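Local coordinates for protein putative tRNA synthase (Salmonella typhimurium, PDB 3DQQ) that probably phosphorylates 3-oxo-tetronate to 3-oxo-tetronate 4-phosphate at the expense of ATP, as a member of the four-carbon acid sugar kinase family, at residues A[266-271]-A[314-319]. Sequence-based numbering, arbitrary orientation.
Sequences QQVAFY and SATAST
Val-268 meets Ser-314 and Thr-316 without a flat side chain between them: the rings of Phe-270 and Tyr-271 both rest on Ile-413 of helix 411-417. Within 314-319 the flat group is the carbonyl of Ala-315, which receives Thr-319 N and, 21° out of its plane, the hydroxyl of Ser-318. The contact illustrates how a forked aliphatic side chain can pack on a turn closed by a serine hydroxyl. With CG1 anti to the backbone N (chi1 168°), the methyls of Val-268 straddle Ser-314 OG, which lies 3.6 Å from CG1 and 3.9 Å from CG2. Val-268 CG2 also meets Thr-316 CG2 at 3.7 Å, the side chains passing in opposite directions. Thr-316 OG1 flanks the isopropyl group, about 4.0 Å from Val-268 CB and both its methyls. Ser-314 OG accepts from Thr-316 N at 3.1 Å, nearly straight at 168°, an ST turn that gives the buried serine's hydroxyl a backbone donor. Thr-316 lies about 6 Å, side chain to side chain, from Ser-259, a probable ATP-binding residue. Here helix 262-271 meets the loop leaving strand 312-314 through Val-268; that strand runs parallel between strands 253-257 and 277-279, and Ser-257 touches both Val-268 and Thr-316.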
# COMPACT_ATOMS: atom_id res chain seq x y z
N GLN A 266 -3.23 7.19 -12.32
CA GLN A 266 -3.66 7.22 -13.71
C GLN A 266 -4.30 8.55 -14.06
O GLN A 266 -4.03 9.11 -15.12
CB GLN A 266 -4.65 6.12 -13.99
CG GLN A 266 -4.02 4.76 -14.16
CD GLN A 266 -5.08 3.68 -14.34
OE1 GLN A 266 -5.26 2.81 -13.47
NE2 GLN A 266 -5.83 3.77 -15.45
N GLN A 267 -5.15 9.03 -13.17
CA GLN A 267 -5.84 10.32 -13.34
C GLN A 267 -4.86 11.48 -13.45
O GLN A 267 -5.05 12.37 -14.26
CB GLN A 267 -6.85 10.54 -12.22
CG GLN A 267 -8.05 9.59 -12.31
CD GLN A 267 -8.77 9.32 -10.97
OE1 GLN A 267 -8.21 9.50 -9.89
NE2 GLN A 267 -10.02 8.87 -11.06
N VAL A 268 -3.79 11.47 -12.66
CA VAL A 268 -2.81 12.56 -12.68
C VAL A 268 -1.99 12.47 -13.95
O VAL A 268 -1.77 13.48 -14.63
CB VAL A 268 -1.89 12.54 -11.43
CG1 VAL A 268 -0.71 13.47 -11.60
CG2 VAL A 268 -2.68 12.93 -10.21
N ALA A 269 -1.55 11.26 -14.28
CA ALA A 269 -0.76 11.03 -15.51
C ALA A 269 -1.54 11.50 -16.75
O ALA A 269 -0.99 12.16 -17.63
CB ALA A 269 -0.38 9.59 -15.63
N PHE A 270 -2.85 11.23 -16.77
CA PHE A 270 -3.71 11.62 -17.89
C PHE A 270 -3.93 13.12 -17.94
O PHE A 270 -3.53 13.77 -18.91
CB PHE A 270 -5.06 10.89 -17.77
CG PHE A 270 -6.06 11.26 -18.84
CD1 PHE A 270 -6.00 10.68 -20.10
CD2 PHE A 270 -7.09 12.17 -18.56
CE1 PHE A 270 -6.93 11.00 -21.08
CE2 PHE A 270 -8.04 12.51 -19.54
CZ PHE A 270 -7.95 11.93 -20.81
N TYR A 271 -4.51 13.65 -16.88
CA TYR A 271 -4.82 15.07 -16.79
C TYR A 271 -3.65 16.01 -17.07
O TYR A 271 -3.85 17.11 -17.61
CB TYR A 271 -5.37 15.41 -15.42
CG TYR A 271 -5.99 16.78 -15.33
CD1 TYR A 271 -5.43 17.77 -14.54
CD2 TYR A 271 -7.16 17.08 -16.03
CE1 TYR A 271 -6.00 19.03 -14.45
CE2 TYR A 271 -7.74 18.33 -15.95
CZ TYR A 271 -7.16 19.31 -15.16
OH TYR A 271 -7.74 20.56 -15.08
N SER A 314 -0.27 18.40 -7.71
CA SER A 314 -0.25 17.00 -7.43
C SER A 314 0.88 16.66 -6.50
O SER A 314 1.97 17.16 -6.67
CB SER A 314 -0.06 16.22 -8.72
OG SER A 314 0.25 14.87 -8.43
N ALA A 315 0.59 15.80 -5.53
CA ALA A 315 1.56 15.31 -4.59
C ALA A 315 1.79 13.82 -4.84
O ALA A 315 2.41 13.13 -4.05
CB ALA A 315 1.07 15.54 -3.20
N THR A 316 1.32 13.32 -5.97
CA THR A 316 1.35 11.88 -6.18
C THR A 316 2.76 11.37 -6.60
O THR A 316 3.10 10.22 -6.33
CB THR A 316 0.12 11.37 -7.07
OG1 THR A 316 0.51 11.28 -8.43
CG2 THR A 316 -1.18 12.26 -6.90
N ALA A 317 3.59 12.24 -7.17
CA ALA A 317 5.04 11.97 -7.41
C ALA A 317 5.82 11.79 -6.11
O ALA A 317 6.68 10.87 -6.00
CB ALA A 317 5.68 13.11 -8.19
N SER A 318 5.56 12.69 -5.16
CA SER A 318 6.12 12.65 -3.79
C SER A 318 5.67 11.38 -3.01
O SER A 318 6.45 10.76 -2.28
CB SER A 318 5.72 13.92 -3.01
OG SER A 318 4.59 13.73 -2.15
N THR A 319 4.38 11.03 -3.18
CA THR A 319 3.77 9.75 -2.75
C THR A 319 4.52 8.48 -3.23
O THR A 319 4.39 7.40 -2.65
CB THR A 319 2.28 9.73 -3.24
OG1 THR A 319 1.43 9.86 -2.11
CG2 THR A 319 1.93 8.45 -4.06